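Long-range contact in cytochrome c' (Allochromatium vinosum, PDB 5GYR), which carries a covalently bound, high-spin heme c with no sixth iron ligand and probably transfers electrons, although its exact role is unknown: residues A[58-63]-A[76-80]. Residues are numbered along the deposited sequence; the frame is centred on the assembly and turned at random.
Sequences YGPGTD and EFFQN
An aromatic cluster at the heme c pocket joins Y58, itself part of that pocket, to F77 and F78. F77 sets a corner of its ring on Y58: CE2 lies 3.4 Å above the tyrosine plane, over the ring centre, and comes within 3.5 Å of Y58 CE1. The two planes are inclined at 48°. CG of F77 stands anti to its backbone N (chi1 -176°), which carries the ring across to the tyrosine. F78 meets Y58 differently, in an offset edge-to-face pair with the tyrosine edge toward the phenylalanine face and centroids 5.9 Å apart. The far end of F78 pushes into the bend of 58-63: CE1 lies 3.4 Å from Y58 O, near the ring plane, T62 OG1 also approaches that rim, and D63 CB sits 3.7 Å from F78 CE2. Within this bend G59 to T62 form a type I turn, in which G59 O accepts two bonds, from T62 N and from T62 OG1 (2.7 Å), the hydroxyl lying in the carbonyl plane. Y58 OH is hydrogen-bonded to Y16 OH, T62 O accepts from R12 of helix 5-31, and P60 of the second subunit packs on F78. Heme c touches Y58 and F77, while F78 backs the tyrosine from the turn, so two rings of the cluster line the heme side of a cytochrome c' pocket, built here from the long loop after helix 36-50.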
ATOM      1  N   TYR A  58      -1.263  -8.344   3.245  1.00 16.54           N
ATOM      2  CA  TYR A  58      -1.970  -8.485   1.977  1.00 17.82           C
ATOM      3  C   TYR A  58      -0.976  -8.652   0.838  1.00 17.55           C
ATOM      4  O   TYR A  58      -1.049  -7.973  -0.187  1.00 18.69           O
ATOM      5  CB  TYR A  58      -2.915  -7.296   1.742  1.00 16.43           C
ATOM      6  CG  TYR A  58      -4.203  -7.384   2.530  1.00 15.90           C
ATOM      7  CD1 TYR A  58      -5.270  -8.137   2.049  1.00 16.26           C
ATOM      8  CD2 TYR A  58      -4.339  -6.768   3.773  1.00 17.01           C
ATOM      9  CE1 TYR A  58      -6.450  -8.222   2.745  1.00 15.77           C
ATOM     10  CE2 TYR A  58      -5.522  -6.869   4.488  1.00 16.34           C
ATOM     11  CZ  TYR A  58      -6.574  -7.602   3.969  1.00 18.20           C
ATOM     12  OH  TYR A  58      -7.748  -7.717   4.675  1.00 17.69           O
ATOM     13  N   GLY A  59      -0.025  -9.561   1.038  1.00 20.28           N
ATOM     14  CA  GLY A  59       1.049  -9.826   0.072  1.00 21.36           C
ATOM     15  C   GLY A  59       0.544 -10.607  -1.134  1.00 24.28           C
ATOM     16  O   GLY A  59      -0.589 -11.034  -1.141  1.00 23.97           O
ATOM     17  N   PRO A  60       1.389 -10.790  -2.166  1.00 28.74           N
ATOM     18  CA  PRO A  60       0.964 -11.242  -3.515  1.00 30.11           C
ATOM     19  C   PRO A  60       0.290 -12.638  -3.667  1.00 33.42           C
ATOM     20  O   PRO A  60      -0.463 -12.876  -4.635  1.00 36.92           O
ATOM     21  CB  PRO A  60       2.262 -11.161  -4.357  1.00 31.96           C
ATOM     22  CG  PRO A  60       3.360 -10.784  -3.427  1.00 28.59           C
ATOM     23  CD  PRO A  60       2.768 -10.273  -2.150  1.00 28.14           C
ATOM     24  N   GLY A  61       0.545 -13.549  -2.730  1.00 26.97           N
ATOM     25  CA  GLY A  61      -0.050 -14.891  -2.790  1.00 26.74           C
ATOM     26  C   GLY A  61      -1.326 -15.049  -1.986  1.00 23.76           C
ATOM     27  O   GLY A  61      -1.797 -16.172  -1.793  1.00 26.77           O
ATOM     28  N   THR A  62      -1.892 -13.937  -1.523  1.00 22.96           N
ATOM     29  CA  THR A  62      -2.973 -13.985  -0.522  1.00 20.70           C
ATOM     30  C   THR A  62      -4.352 -13.582  -1.048  1.00 21.12           C
ATOM     31  O   THR A  62      -5.256 -13.330  -0.267  1.00 20.19           O
ATOM     32  CB  THR A  62      -2.638 -13.089   0.686  1.00 18.92           C
ATOM     33  OG1 THR A  62      -2.746 -11.715   0.325  1.00 19.71           O
ATOM     34  CG2 THR A  62      -1.246 -13.377   1.191  1.00 20.73           C
ATOM     35  N   ASP A  63      -4.506 -13.548  -2.365  1.00 22.73           N
ATOM     36  CA  ASP A  63      -5.795 -13.216  -2.975  1.00 22.70           C
ATOM     37  C   ASP A  63      -6.728 -14.429  -3.120  1.00 24.19           C
ATOM     38  O   ASP A  63      -7.893 -14.262  -3.469  1.00 25.09           O
ATOM     39  CB  ASP A  63      -5.584 -12.558  -4.343  1.00 23.09           C
ATOM     40  CG  ASP A  63      -4.856 -13.464  -5.320  1.00 17.15           C
ATOM     41  OD1 ASP A  63      -3.857 -14.104  -4.914  1.00 27.29           O
ATOM     42  OD2 ASP A  63      -5.229 -13.478  -6.499  1.00 27.26           O
ATOM     43  N   GLU A  76     -10.471  -6.789  -5.902  1.00 19.78           N
ATOM     44  CA  GLU A  76     -10.511  -5.326  -6.021  1.00 22.04           C
ATOM     45  C   GLU A  76      -9.790  -4.608  -4.899  1.00 21.43           C
ATOM     46  O   GLU A  76      -9.398  -3.456  -5.047  1.00 23.06           O
ATOM     47  CB  GLU A  76     -11.960  -4.820  -6.044  1.00 25.52           C
ATOM     48  CG  GLU A  76     -12.729  -5.147  -7.318  1.00 29.52           C
ATOM     49  CD  GLU A  76     -13.421  -6.495  -7.329  1.00 31.44           C
ATOM     50  OE1 GLU A  76     -13.131  -7.361  -6.478  1.00 24.27           O
ATOM     51  OE2 GLU A  76     -14.263  -6.679  -8.231  1.00 42.17           O
ATOM     52  N   PHE A  77      -9.673  -5.263  -3.757  1.00 18.11           N
ATOM     53  CA  PHE A  77      -9.058  -4.658  -2.590  1.00 18.57           C
ATOM     54  C   PHE A  77      -7.620  -4.231  -2.841  1.00 17.89           C
ATOM     55  O   PHE A  77      -7.220  -3.112  -2.480  1.00 19.10           O
ATOM     56  CB  PHE A  77      -9.082  -5.665  -1.446  1.00 19.03           C
ATOM     57  CG  PHE A  77      -8.541  -5.100  -0.159  1.00 21.54           C
ATOM     58  CD1 PHE A  77      -9.257  -4.135   0.551  1.00 21.72           C
ATOM     59  CD2 PHE A  77      -7.316  -5.503   0.322  1.00 22.38           C
ATOM     60  CE1 PHE A  77      -8.756  -3.597   1.727  1.00 23.79           C
ATOM     61  CE2 PHE A  77      -6.814  -4.979   1.498  1.00 26.13           C
ATOM     62  CZ  PHE A  77      -7.532  -4.024   2.201  1.00 20.89           C
ATOM     63  N   PHE A  78      -6.863  -5.105  -3.497  1.00 17.18           N
ATOM     64  CA  PHE A  78      -5.421  -4.948  -3.632  1.00 17.92           C
ATOM     65  C   PHE A  78      -4.969  -3.702  -4.401  1.00 20.63           C
ATOM     66  O   PHE A  78      -3.909  -3.140  -4.130  1.00 22.79           O
ATOM     67  CB  PHE A  78      -4.831  -6.194  -4.268  1.00 16.82           C
ATOM     68  CG  PHE A  78      -4.934  -7.397  -3.398  1.00 17.30           C
ATOM     69  CD1 PHE A  78      -3.931  -7.682  -2.483  1.00 19.36           C
ATOM     70  CD2 PHE A  78      -6.040  -8.221  -3.445  1.00 15.44           C
ATOM     71  CE1 PHE A  78      -4.034  -8.792  -1.662  1.00 21.26           C
ATOM     72  CE2 PHE A  78      -6.146  -9.332  -2.616  1.00 18.55           C
ATOM     73  CZ  PHE A  78      -5.135  -9.619  -1.733  1.00 16.15           C
ATOM     74  N   GLN A  79      -5.775  -3.243  -5.338  1.00 19.69           N
ATOM     75  CA  GLN A  79      -5.350  -2.100  -6.167  1.00 20.91           C
ATOM     76  C   GLN A  79      -5.309  -0.781  -5.394  1.00 20.94           C
ATOM     77  O   GLN A  79      -4.764   0.215  -5.867  1.00 19.62           O
ATOM     78  CB  GLN A  79      -6.240  -1.954  -7.404  1.00 24.81           C
ATOM     79  CG  GLN A  79      -7.675  -1.622  -7.092  1.00 26.15           C
ATOM     80  CD  GLN A  79      -8.540  -1.688  -8.325  1.00 28.88           C
ATOM     81  OE1 GLN A  79      -8.161  -1.196  -9.383  1.00 32.99           O
ATOM     82  NE2 GLN A  79      -9.704  -2.288  -8.200  1.00 27.85           N
ATOM     83  N   ASN A  80      -5.907  -0.783  -4.208  1.00 17.57           N
ATOM     84  CA  ASN A  80      -5.859   0.405  -3.340  1.00 19.95           C
ATOM     85  C   ASN A  80      -4.605   0.555  -2.487  1.00 22.31           C
ATOM     86  O   ASN A  80      -4.500   1.528  -1.725  1.00 22.85           O
ATOM     87  CB  ASN A  80      -7.054   0.452  -2.405  1.00 15.85           C
ATOM     88  CG  ASN A  80      -8.355   0.463  -3.149  1.00 22.39           C
ATOM     89  OD1 ASN A  80      -8.786   1.502  -3.627  1.00 29.70           O
ATOM     90  ND2 ASN A  80      -8.959  -0.712  -3.317  1.00 27.06           N
TER